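Local coordinates for nonsense-mediated mRNA decay protein 2 (Saccharomyces cerevisiae, PDB 4LUN) that takes part in the nonsense-mediated decay of mRNAs that carry premature stop codons, represented here by its N-terminal MIF4G domain of HEAT-repeat type, at residues E8-N13 against D223-D228; R15-E20 against V155-D160; N258-E263 against V279-K284; K194-F199 against F247-E252. One frame throughout, in Å; residues are numbered along the deposited sequence.

Interaction 1. Residues E8-N13 against D223-D228; sequences ELHDLN and DDLIYD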
# COMPACT_ATOMS: atom_id res chain seq x y z
N GLU A 8 12.82 17.06 6.32
CA GLU A 8 12.37 18.07 7.28
C GLU A 8 11.27 17.53 8.18
O GLU A 8 11.33 17.66 9.41
CB GLU A 8 11.84 19.31 6.56
CG GLU A 8 12.88 20.20 5.92
CD GLU A 8 12.27 21.45 5.29
OE1 GLU A 8 11.16 21.84 5.72
OE2 GLU A 8 12.89 22.03 4.38
N LEU A 9 10.25 16.93 7.57
CA LEU A 9 9.13 16.36 8.31
C LEU A 9 9.57 15.17 9.15
O LEU A 9 9.11 15.01 10.28
CB LEU A 9 8.03 15.90 7.35
CG LEU A 9 7.18 16.99 6.70
CD1 LEU A 9 6.26 16.38 5.65
CD2 LEU A 9 6.37 17.72 7.76
N HIS A 10 10.44 14.34 8.58
CA HIS A 10 10.97 13.19 9.31
C HIS A 10 11.64 13.63 10.61
O HIS A 10 11.42 13.03 11.66
CB HIS A 10 11.93 12.37 8.44
CG HIS A 10 12.25 11.02 9.01
ND1 HIS A 10 13.19 10.83 9.99
CD2 HIS A 10 11.72 9.80 8.76
CE1 HIS A 10 13.24 9.55 10.32
NE2 HIS A 10 12.35 8.91 9.59
N ASP A 11 12.43 14.69 10.54
CA ASP A 11 13.10 15.20 11.74
C ASP A 11 12.09 15.68 12.78
O ASP A 11 12.20 15.34 13.96
CB ASP A 11 14.08 16.33 11.38
CG ASP A 11 14.89 16.81 12.58
OD1 ASP A 11 15.08 16.02 13.54
OD2 ASP A 11 15.33 17.97 12.57
N LEU A 12 11.11 16.47 12.35
CA LEU A 12 10.05 16.93 13.23
C LEU A 12 9.21 15.78 13.78
O LEU A 12 8.89 15.76 14.96
CB LEU A 12 9.14 17.92 12.49
CG LEU A 12 9.73 19.28 12.14
CD1 LEU A 12 8.79 20.04 11.22
CD2 LEU A 12 10.02 20.09 13.39
N ASN A 13 8.86 14.83 12.92
CA ASN A 13 8.01 13.73 13.37
C ASN A 13 8.75 12.81 14.33
O ASN A 13 8.16 12.21 15.22
CB ASN A 13 7.45 12.97 12.16
CG ASN A 13 6.42 13.79 11.40
OD1 ASN A 13 5.74 14.63 11.98
ND2 ASN A 13 6.30 13.55 10.09
N ASP A 223 17.74 6.61 2.83
CA ASP A 223 18.34 5.98 4.01
C ASP A 223 18.04 6.70 5.32
O ASP A 223 17.86 6.06 6.35
CB ASP A 223 19.86 5.84 3.84
CG ASP A 223 20.25 4.74 2.87
OD1 ASP A 223 19.36 3.99 2.39
OD2 ASP A 223 21.47 4.60 2.62
N ASP A 224 18.01 8.04 5.30
CA ASP A 224 17.74 8.82 6.51
C ASP A 224 16.28 8.74 6.92
O ASP A 224 15.92 9.15 8.03
CB ASP A 224 18.09 10.29 6.30
CG ASP A 224 19.58 10.55 6.25
OD1 ASP A 224 20.36 9.66 6.63
OD2 ASP A 224 19.96 11.67 5.84
N LEU A 225 15.44 8.23 6.03
CA LEU A 225 14.00 8.19 6.27
C LEU A 225 13.56 6.84 6.79
O LEU A 225 12.45 6.70 7.29
CB LEU A 225 13.24 8.51 4.99
CG LEU A 225 13.60 9.82 4.31
CD1 LEU A 225 12.80 9.98 3.01
CD2 LEU A 225 13.33 10.96 5.27
N ILE A 226 14.43 5.85 6.66
CA ILE A 226 14.09 4.46 6.96
C ILE A 226 14.28 4.17 8.45
O ILE A 226 15.30 4.53 9.03
CB ILE A 226 14.93 3.52 6.07
CG1 ILE A 226 14.38 3.56 4.63
CG2 ILE A 226 14.91 2.10 6.59
CD1 ILE A 226 15.33 3.02 3.57
N TYR A 227 13.27 3.55 9.06
CA TYR A 227 13.30 3.26 10.49
C TYR A 227 14.32 2.18 10.89
O TYR A 227 15.19 2.40 11.74
CB TYR A 227 11.88 2.84 10.95
CG TYR A 227 11.79 2.57 12.43
CD1 TYR A 227 11.74 3.62 13.35
CD2 TYR A 227 11.77 1.28 12.92
CE1 TYR A 227 11.65 3.38 14.71
CE2 TYR A 227 11.68 1.03 14.29
CZ TYR A 227 11.62 2.08 15.17
OH TYR A 227 11.54 1.83 16.52
N ASP A 228 14.21 1.02 10.25
CA ASP A 228 15.06 -0.13 10.54
C ASP A 228 15.92 -0.39 9.31
O ASP A 228 15.40 -0.63 8.22
CB ASP A 228 14.18 -1.34 10.89
CG ASP A 228 14.98 -2.58 11.28
OD1 ASP A 228 16.16 -2.71 10.89
OD2 ASP A 228 14.40 -3.44 11.99

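Interaction 2. Residues R15-E20 against V155-D160; sequences RAWNGE and VFRTLD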
# COMPACT_ATOMS: atom_id res chain seq x y z
N ARG A 15 11.18 13.83 16.38
CA ARG A 15 11.22 14.58 17.63
C ARG A 15 9.91 14.47 18.40
O ARG A 15 9.90 14.30 19.62
CB ARG A 15 11.60 16.04 17.39
CG ARG A 15 13.05 16.20 16.94
CD ARG A 15 13.61 17.55 17.31
NE ARG A 15 13.11 18.62 16.45
CZ ARG A 15 12.57 19.74 16.91
NH1 ARG A 15 12.45 19.95 18.21
NH2 ARG A 15 12.14 20.66 16.05
N ALA A 16 8.78 14.53 17.68
CA ALA A 16 7.48 14.37 18.32
C ALA A 16 7.32 12.98 18.93
O ALA A 16 6.80 12.85 20.03
CB ALA A 16 6.34 14.67 17.33
N TRP A 17 7.77 11.94 18.22
CA TRP A 17 7.75 10.60 18.78
C TRP A 17 8.61 10.56 20.03
O TRP A 17 8.33 9.79 20.95
CB TRP A 17 8.23 9.56 17.77
CG TRP A 17 7.14 8.94 16.93
CD1 TRP A 17 7.06 8.94 15.56
CD2 TRP A 17 5.99 8.20 17.39
NE1 TRP A 17 5.94 8.27 15.15
CE2 TRP A 17 5.26 7.81 16.24
CE3 TRP A 17 5.51 7.85 18.66
CZ2 TRP A 17 4.07 7.08 16.33
CZ3 TRP A 17 4.32 7.13 18.74
CH2 TRP A 17 3.62 6.75 17.58
N ASN A 18 9.65 11.39 20.06
CA ASN A 18 10.60 11.40 21.17
C ASN A 18 10.10 12.24 22.34
O ASN A 18 10.80 12.40 23.35
CB ASN A 18 11.97 11.89 20.70
CG ASN A 18 12.74 10.82 19.93
OD1 ASN A 18 12.48 9.62 20.08
ND2 ASN A 18 13.70 11.26 19.12
N GLY A 19 8.89 12.77 22.21
CA GLY A 19 8.23 13.44 23.31
C GLY A 19 8.35 14.95 23.30
O GLY A 19 7.91 15.63 24.22
N GLU A 20 8.96 15.50 22.25
CA GLU A 20 9.10 16.94 22.17
C GLU A 20 7.81 17.59 21.71
O GLU A 20 6.99 16.96 21.04
CB GLU A 20 10.21 17.33 21.20
CG GLU A 20 11.54 16.69 21.48
CD GLU A 20 12.64 17.34 20.67
OE1 GLU A 20 13.70 16.71 20.48
OE2 GLU A 20 12.43 18.48 20.21
N VAL A 155 6.04 9.08 10.54
CA VAL A 155 4.80 9.04 11.32
C VAL A 155 4.45 7.60 11.68
O VAL A 155 4.27 7.27 12.86
CB VAL A 155 3.65 9.69 10.54
CG1 VAL A 155 2.33 9.52 11.30
CG2 VAL A 155 3.94 11.17 10.32
N PHE A 156 4.36 6.76 10.66
CA PHE A 156 4.05 5.34 10.82
C PHE A 156 5.33 4.52 10.73
O PHE A 156 5.80 4.26 9.63
CB PHE A 156 3.16 4.87 9.67
CG PHE A 156 1.72 5.32 9.75
CD1 PHE A 156 1.20 5.90 10.89
CD2 PHE A 156 0.89 5.13 8.66
CE1 PHE A 156 -0.13 6.29 10.94
CE2 PHE A 156 -0.45 5.52 8.70
CZ PHE A 156 -0.96 6.10 9.85
N ARG A 157 5.88 4.09 11.85
CA ARG A 157 7.21 3.49 11.84
C ARG A 157 7.26 2.00 12.13
O ARG A 157 7.94 1.25 11.43
CB ARG A 157 8.11 4.20 12.86
CG ARG A 157 8.00 5.71 12.81
CD ARG A 157 9.00 6.36 13.76
NE ARG A 157 8.71 6.09 15.17
CZ ARG A 157 9.49 6.49 16.17
NH1 ARG A 157 10.60 7.17 15.92
NH2 ARG A 157 9.17 6.20 17.42
N THR A 158 6.59 1.58 13.20
CA THR A 158 6.77 0.22 13.70
C THR A 158 5.61 -0.16 14.60
O THR A 158 4.94 0.70 15.16
CB THR A 158 8.10 0.11 14.49
OG1 THR A 158 8.20 -1.18 15.11
CG2 THR A 158 8.17 1.18 15.58
N LEU A 159 5.36 -1.46 14.74
CA LEU A 159 4.33 -1.91 15.67
C LEU A 159 4.72 -1.55 17.09
O LEU A 159 3.88 -1.49 17.97
CB LEU A 159 4.12 -3.42 15.56
CG LEU A 159 3.51 -3.93 14.26
CD1 LEU A 159 3.52 -5.44 14.21
CD2 LEU A 159 2.08 -3.41 14.07
N ASP A 160 6.01 -1.31 17.32
CA ASP A 160 6.48 -0.98 18.66
C ASP A 160 5.96 0.37 19.18
O ASP A 160 6.04 0.65 20.38
CB ASP A 160 8.02 -1.00 18.71
CG ASP A 160 8.58 -2.41 18.75
OD1 ASP A 160 7.81 -3.36 18.99
OD2 ASP A 160 9.81 -2.56 18.56

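Interaction 3. Residues N258-E263 against V279-K284; sequences NKLQRE and VEEYDK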
# COMPACT_ATOMS: atom_id res chain seq x y z
N ASN A 258 -0.83 -22.24 -24.44
CA ASN A 258 -0.32 -22.65 -25.74
C ASN A 258 -0.82 -24.04 -26.16
O ASN A 258 -1.16 -24.25 -27.31
CB ASN A 258 1.20 -22.53 -25.81
CG ASN A 258 1.66 -21.10 -26.05
OD1 ASN A 258 1.25 -20.45 -27.01
ND2 ASN A 258 2.51 -20.60 -25.17
N LYS A 259 -0.89 -24.96 -25.21
CA LYS A 259 -1.38 -26.31 -25.48
C LYS A 259 -2.85 -26.27 -25.89
O LYS A 259 -3.25 -26.92 -26.87
CB LYS A 259 -1.26 -27.20 -24.25
CG LYS A 259 -1.56 -28.65 -24.59
CD LYS A 259 -2.23 -29.38 -23.44
CE LYS A 259 -2.51 -30.82 -23.83
NZ LYS A 259 -1.24 -31.53 -24.16
N LEU A 260 -3.65 -25.52 -25.15
CA LEU A 260 -5.08 -25.42 -25.46
C LEU A 260 -5.31 -24.74 -26.79
O LEU A 260 -6.16 -25.17 -27.58
CB LEU A 260 -5.84 -24.70 -24.35
CG LEU A 260 -5.88 -25.46 -23.03
CD1 LEU A 260 -6.33 -24.56 -21.89
CD2 LEU A 260 -6.82 -26.64 -23.19
N GLN A 261 -4.54 -23.68 -27.06
CA GLN A 261 -4.66 -22.99 -28.33
C GLN A 261 -4.30 -23.92 -29.50
O GLN A 261 -4.97 -23.94 -30.54
CB GLN A 261 -3.76 -21.76 -28.34
CG GLN A 261 -3.80 -21.03 -29.67
CD GLN A 261 -2.87 -19.84 -29.72
OE1 GLN A 261 -1.65 -19.98 -29.55
NE2 GLN A 261 -3.43 -18.66 -29.96
N ARG A 262 -3.25 -24.72 -29.32
CA ARG A 262 -2.81 -25.62 -30.38
C ARG A 262 -3.87 -26.67 -30.66
O ARG A 262 -4.18 -26.94 -31.82
CB ARG A 262 -1.49 -26.30 -30.01
CG ARG A 262 -0.28 -25.39 -30.13
CD ARG A 262 0.97 -26.09 -29.63
NE ARG A 262 1.52 -26.99 -30.64
CZ ARG A 262 2.36 -26.60 -31.60
NH1 ARG A 262 2.75 -25.34 -31.65
NH2 ARG A 262 2.81 -27.48 -32.49
N GLU A 263 -4.44 -27.25 -29.61
CA GLU A 263 -5.49 -28.25 -29.81
C GLU A 263 -6.73 -27.65 -30.47
O GLU A 263 -7.33 -28.29 -31.33
CB GLU A 263 -5.87 -28.94 -28.49
CG GLU A 263 -4.78 -29.85 -27.94
CD GLU A 263 -4.25 -30.85 -28.97
OE1 GLU A 263 -5.06 -31.50 -29.66
OE2 GLU A 263 -3.01 -30.97 -29.09
N VAL A 279 -10.86 -24.28 -26.71
CA VAL A 279 -10.92 -22.83 -26.67
C VAL A 279 -11.79 -22.32 -25.52
O VAL A 279 -11.56 -21.24 -24.98
CB VAL A 279 -11.31 -22.21 -28.05
CG1 VAL A 279 -12.73 -22.61 -28.46
CG2 VAL A 279 -11.14 -20.69 -28.02
N GLU A 280 -12.77 -23.12 -25.10
CA GLU A 280 -13.56 -22.76 -23.93
C GLU A 280 -12.73 -22.71 -22.65
O GLU A 280 -12.90 -21.80 -21.83
CB GLU A 280 -14.75 -23.71 -23.76
CG GLU A 280 -15.75 -23.70 -24.91
CD GLU A 280 -16.38 -22.33 -25.17
OE1 GLU A 280 -16.33 -21.44 -24.28
OE2 GLU A 280 -16.92 -22.14 -26.28
N GLU A 281 -11.84 -23.67 -22.48
CA GLU A 281 -10.96 -23.66 -21.31
C GLU A 281 -9.90 -22.56 -21.46
O GLU A 281 -9.54 -21.89 -20.50
CB GLU A 281 -10.29 -25.02 -21.11
CG GLU A 281 -9.46 -25.07 -19.83
CD GLU A 281 -8.93 -26.45 -19.50
OE1 GLU A 281 -9.36 -27.44 -20.15
OE2 GLU A 281 -8.09 -26.55 -18.58
N TYR A 282 -9.42 -22.40 -22.69
CA TYR A 282 -8.44 -21.36 -23.02
C TYR A 282 -8.96 -19.99 -22.60
O TYR A 282 -8.23 -19.20 -22.00
CB TYR A 282 -8.21 -21.40 -24.53
CG TYR A 282 -7.38 -20.25 -25.08
CD1 TYR A 282 -5.99 -20.34 -25.13
CD2 TYR A 282 -7.99 -19.10 -25.58
CE1 TYR A 282 -5.23 -19.30 -25.64
CE2 TYR A 282 -7.24 -18.06 -26.09
CZ TYR A 282 -5.86 -18.17 -26.13
OH TYR A 282 -5.12 -17.13 -26.65
N ASP A 283 -10.22 -19.71 -22.92
CA ASP A 283 -10.82 -18.41 -22.62
C ASP A 283 -10.82 -18.09 -21.12
O ASP A 283 -10.68 -16.94 -20.72
CB ASP A 283 -12.25 -18.33 -23.18
CG ASP A 283 -12.28 -18.03 -24.67
OD1 ASP A 283 -11.21 -17.75 -25.25
OD2 ASP A 283 -13.38 -18.05 -25.26
N LYS A 284 -10.96 -19.13 -20.29
CA LYS A 284 -10.91 -18.97 -18.84
C LYS A 284 -9.51 -18.71 -18.31
O LYS A 284 -9.34 -18.02 -17.30
CB LYS A 284 -11.48 -20.21 -18.14
CG LYS A 284 -12.97 -20.42 -18.35
CD LYS A 284 -13.46 -21.59 -17.50
CE LYS A 284 -14.94 -21.88 -17.73
NZ LYS A 284 -15.15 -22.95 -18.75

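Interaction 4. Residues K194-F199 against F247-E252; sequences KFKLGF and FARATE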
# COMPACT_ATOMS: atom_id res chain seq x y z
N LYS A 194 -5.10 -15.02 -2.63
CA LYS A 194 -5.46 -15.59 -3.93
C LYS A 194 -4.39 -15.32 -4.99
O LYS A 194 -4.70 -14.92 -6.11
CB LYS A 194 -6.82 -15.06 -4.41
CG LYS A 194 -7.97 -15.38 -3.47
CD LYS A 194 -8.29 -16.87 -3.49
CE LYS A 194 -8.53 -17.35 -4.90
NZ LYS A 194 -9.24 -18.67 -4.92
N PHE A 195 -3.12 -15.51 -4.60
CA PHE A 195 -1.99 -15.20 -5.47
C PHE A 195 -2.13 -15.80 -6.85
O PHE A 195 -1.76 -15.18 -7.84
CB PHE A 195 -0.68 -15.67 -4.86
CG PHE A 195 0.46 -15.74 -5.84
CD1 PHE A 195 1.17 -14.60 -6.18
CD2 PHE A 195 0.83 -16.96 -6.41
CE1 PHE A 195 2.21 -14.66 -7.09
CE2 PHE A 195 1.89 -17.03 -7.33
CZ PHE A 195 2.58 -15.88 -7.67
N LYS A 196 -2.66 -17.02 -6.92
CA LYS A 196 -2.69 -17.73 -8.20
C LYS A 196 -3.55 -17.07 -9.27
O LYS A 196 -3.38 -17.37 -10.46
CB LYS A 196 -3.02 -19.22 -8.00
CG LYS A 196 -1.88 -19.99 -7.35
CD LYS A 196 -2.01 -21.50 -7.54
CE LYS A 196 -3.27 -22.05 -6.91
NZ LYS A 196 -3.37 -23.53 -7.11
N LEU A 197 -4.45 -16.16 -8.86
CA LEU A 197 -5.30 -15.41 -9.80
C LEU A 197 -4.57 -14.25 -10.46
O LEU A 197 -5.02 -13.76 -11.50
CB LEU A 197 -6.63 -14.96 -9.17
CG LEU A 197 -7.56 -16.12 -8.79
CD1 LEU A 197 -8.87 -15.57 -8.24
CD2 LEU A 197 -7.82 -17.04 -9.99
N GLY A 198 -3.45 -13.81 -9.89
CA GLY A 198 -2.61 -12.81 -10.53
C GLY A 198 -2.92 -11.35 -10.22
O GLY A 198 -2.20 -10.46 -10.66
N PHE A 199 -3.99 -11.09 -9.47
CA PHE A 199 -4.30 -9.70 -9.13
C PHE A 199 -3.27 -9.06 -8.19
O PHE A 199 -3.01 -7.85 -8.26
CB PHE A 199 -5.71 -9.59 -8.53
CG PHE A 199 -6.82 -10.02 -9.46
CD1 PHE A 199 -7.18 -9.22 -10.53
CD2 PHE A 199 -7.50 -11.21 -9.26
CE1 PHE A 199 -8.20 -9.60 -11.39
CE2 PHE A 199 -8.53 -11.60 -10.13
CZ PHE A 199 -8.87 -10.80 -11.19
N PHE A 247 7.22 -15.71 -11.98
CA PHE A 247 7.80 -16.32 -13.17
C PHE A 247 7.33 -17.77 -13.33
O PHE A 247 6.98 -18.20 -14.43
CB PHE A 247 9.34 -16.30 -13.11
CG PHE A 247 9.95 -14.95 -13.45
CD1 PHE A 247 9.17 -13.84 -13.73
CD2 PHE A 247 11.34 -14.82 -13.51
CE1 PHE A 247 9.75 -12.62 -14.05
CE2 PHE A 247 11.93 -13.61 -13.83
CZ PHE A 247 11.14 -12.50 -14.10
N ALA A 248 7.29 -18.51 -12.22
CA ALA A 248 6.91 -19.93 -12.25
C ALA A 248 5.45 -20.10 -12.69
O ALA A 248 5.14 -20.98 -13.51
CB ALA A 248 7.12 -20.56 -10.88
N ARG A 249 4.57 -19.29 -12.12
CA ARG A 249 3.16 -19.35 -12.48
C ARG A 249 2.95 -18.91 -13.93
O ARG A 249 2.13 -19.49 -14.66
CB ARG A 249 2.34 -18.49 -11.52
CG ARG A 249 0.88 -18.37 -11.85
CD ARG A 249 0.11 -19.61 -11.50
NE ARG A 249 -1.33 -19.36 -11.53
CZ ARG A 249 -2.22 -20.28 -11.90
NH1 ARG A 249 -1.80 -21.48 -12.27
NH2 ARG A 249 -3.51 -19.99 -11.92
N ALA A 250 3.69 -17.88 -14.35
CA ALA A 250 3.60 -17.43 -15.74
C ALA A 250 3.99 -18.54 -16.71
O ALA A 250 3.36 -18.71 -17.76
CB ALA A 250 4.47 -16.20 -15.98
N THR A 251 5.04 -19.28 -16.36
CA THR A 251 5.52 -20.38 -17.19
C THR A 251 4.49 -21.51 -17.24
O THR A 251 4.25 -22.08 -18.29
CB THR A 251 6.84 -20.92 -16.64
OG1 THR A 251 7.84 -19.91 -16.83
CG2 THR A 251 7.26 -22.19 -17.36
N GLU A 252 3.91 -21.83 -16.09
CA GLU A 252 2.87 -22.86 -16.03
C GLU A 252 1.68 -22.50 -16.91
O GLU A 252 1.16 -23.33 -17.68
CB GLU A 252 2.38 -23.02 -14.58
CG GLU A 252 1.25 -24.04 -14.43
CD GLU A 252 0.56 -24.00 -13.07
OE1 GLU A 252 0.77 -23.02 -12.31
OE2 GLU A 252 -0.20 -24.93 -12.76

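Interaction 1. Residues E8-N13 against D223-D228
The imidazole of H10 overlaps the backbone around D224 and L225, laying one face over a peptide instead of over another ring. The carbonyl oxygen D224 O stands 3.5 Å above the ring plane, displaced toward the CE1 side. L225 CA lies over the same ring, 4.0 Å from its centroid and 27° off the normal, a CH-pi contact. A chi1 of -167°, which sets CG opposite the backbone N, carries the ring toward the loop, and its distal NE2 comes within 3.2 Å of L225 O. L225 answers with its side chain: its CD2 methyl settles 3.7 Å from H10 CB, at the root of the ring, so that the histidine is met by the backbone along its ring and by a methyl at its stem.

The example shows how one residue can carry the contact between a helical segment and an irregular loop, with L225 also resting on K6 and K7 one turn earlier. Elsewhere on helix 3-17, L9 packs on helix 87-104, while N13 bonds to H101 and Q102 of that helix and to V153 O. The loop of 223-228 follows helix 201-210 and leads into helix 231-271, on which I226 rests, so H10 joins the N-terminal helix to this late connection.

Interaction 2. Residues R15-E20 against V155-D160
W17 and R157 form a flat cation-pi stack at the point where helix 3-17 ends in a Schellman motif. G19, with positive phi, terminates the helix, G19 N bonding to A16 O and E20 N reaching back to R15 O, so the indole stands on the last helical turn, facing the loop that follows helix 130-152.

Stacking carries most of the contact. The guanidinium lies over one face of the indole with the two planes only 2° apart. R157 CZ sits 3.8 Å from the centroid of the five-membered ring, and the closest approach is W17 CD1 to R157 NE at 3.3 Å. A bend at chi3 turns the head of the arginine flat onto the ring, the two side chains running past each other in opposite directions. D161 binds R157 through a salt bridge, which probably helps to fix the rotation of the stacked group.

Hydrogen bonding works at the ring edge. W17 NE1 donates to V155 O over 3.0 Å with an N-H...O angle of 147°; the acceptor lies in the indole plane, whereas the donor is tilted 32° from the carbonyl plane. Replacing W17 with a leucine would probably leave V155 O without this donor and the R157 guanidinium without its flat platform.

Around the site, H101 and T109 also touch the indole, which thus ties the N-terminal helix to helices 87-104 and 106-116. Beyond R157 the loop folds into an ST turn, in which T158 OG1 accepts from D160 N at 3.1 Å.

Interaction 3. Residues N258-E263 against V279-K284
The phenol oxygen of Y282 is hydrogen-bonded to NE2 of H312, a residue of the C-terminal histidine tag, and lies 4.0 Å from Q261 NE2 across the helix pair. Q261 NE2 finds its own partner in the backbone O of H313, also from the tag. These two bonds are made to residues of the tag, so this end of the contact may differ in the natural protein.

Helices 231-271 and 277-303 run antiparallel as a helical hairpin, their axes here 8.7 Å apart with a crossing angle of -149°. Four side chains make the contact. L260 meets Y282 at its stem, with L260 CB 4.1 Å from Y282 CB and near the plane of the ring at its edge. The leucine's CD1 methyl then reaches the backbone Y282 N and the aliphatic part of E281, 3.8 Å from E281 CG, the two side chains crossing at about a right angle.

Q261 and Y282 instead run side by side in the same direction; a trans chi1 in each (177° and 172°) carries the two groups to where they meet. Q261 CB lies 3.9 Å from Y282 CE1, and the amide and ring planes are turned by a modest angle. Without the phenol ring, as with an alanine here, L260 and Q261 would probably be left with a gap beside them and H312 NE2 without its partner.

The chemistry implies a hairpin joined here mainly by hydrocarbon surfaces, to which even E281 and Q261 lend their methylenes, while the polar ends of Q261 and Y282 bond to H313 and H312.

Interaction 4. Residues K194-F199 against F247-E252
Two nitrogens of R249 converge on one backbone oxygen, K196 O, in a side-on grip that fastens a 3-10 turn (residues 195-197) to helix 231-271 in this HEAT-repeat protein. R249 NE donates over 3.1 Å, in the carbonyl plane and on a lone pair; R249 NH2 donates over 3.0 Å from above that plane, 39° out of it. Both N-H groups approach the oxygen from nearly within the plane of the guanidinium, about 10° out. A bend at chi2 (76°) turns the head of R249 toward this oxygen.

One turn further along the helix, E252 takes the remaining terminal nitrogen: R249 NH1 and E252 OE1 make a salt bridge of 3.0 Å, with the oxygen met from well above its carboxylate plane. Loop and glutamate together probably fix the rotation of the guanidinium from two edges, and E252 in turn pairs with K256. K196 NZ lies 5.8 Å from R249 NH1, and E252 nearby would probably soften this like-charge approach.

Outward from these bonds, hydrocarbon of K196 packs on the guanidinium. K196 CG sits over one face of it, and K196 CB approaches R249 NE to 3.9 Å. Beside it, F195 packs edge-to-face with F292, and R249 itself touches I288 and F292, so helix 277-303 backs both partners. At the stem of the arginine, R249 CB lies 4.5 Å from F195 CE2.

In the fold
Interactions 1 and 2 belong together: both use helix 3-17, their centres are about 10 Å apart, and they touch where N13 meets V155 and Y227 meets R157 and T158. Interactions 3 and 4 share helix 231-271 on the opposite side of the chain's centre, with centres about 17 Å apart and no direct touch. Interactions 1 to 3 are each partly buried, whereas interaction 4 lies at the surface. Chemistry follows the partners: where a helix meets a loop, a ring or guanidinium lies against backbone oxygens, and in 2 and 4 hydrogen bonds are made to them; in 3, where two helices meet, the contact across them is made mainly by carbon.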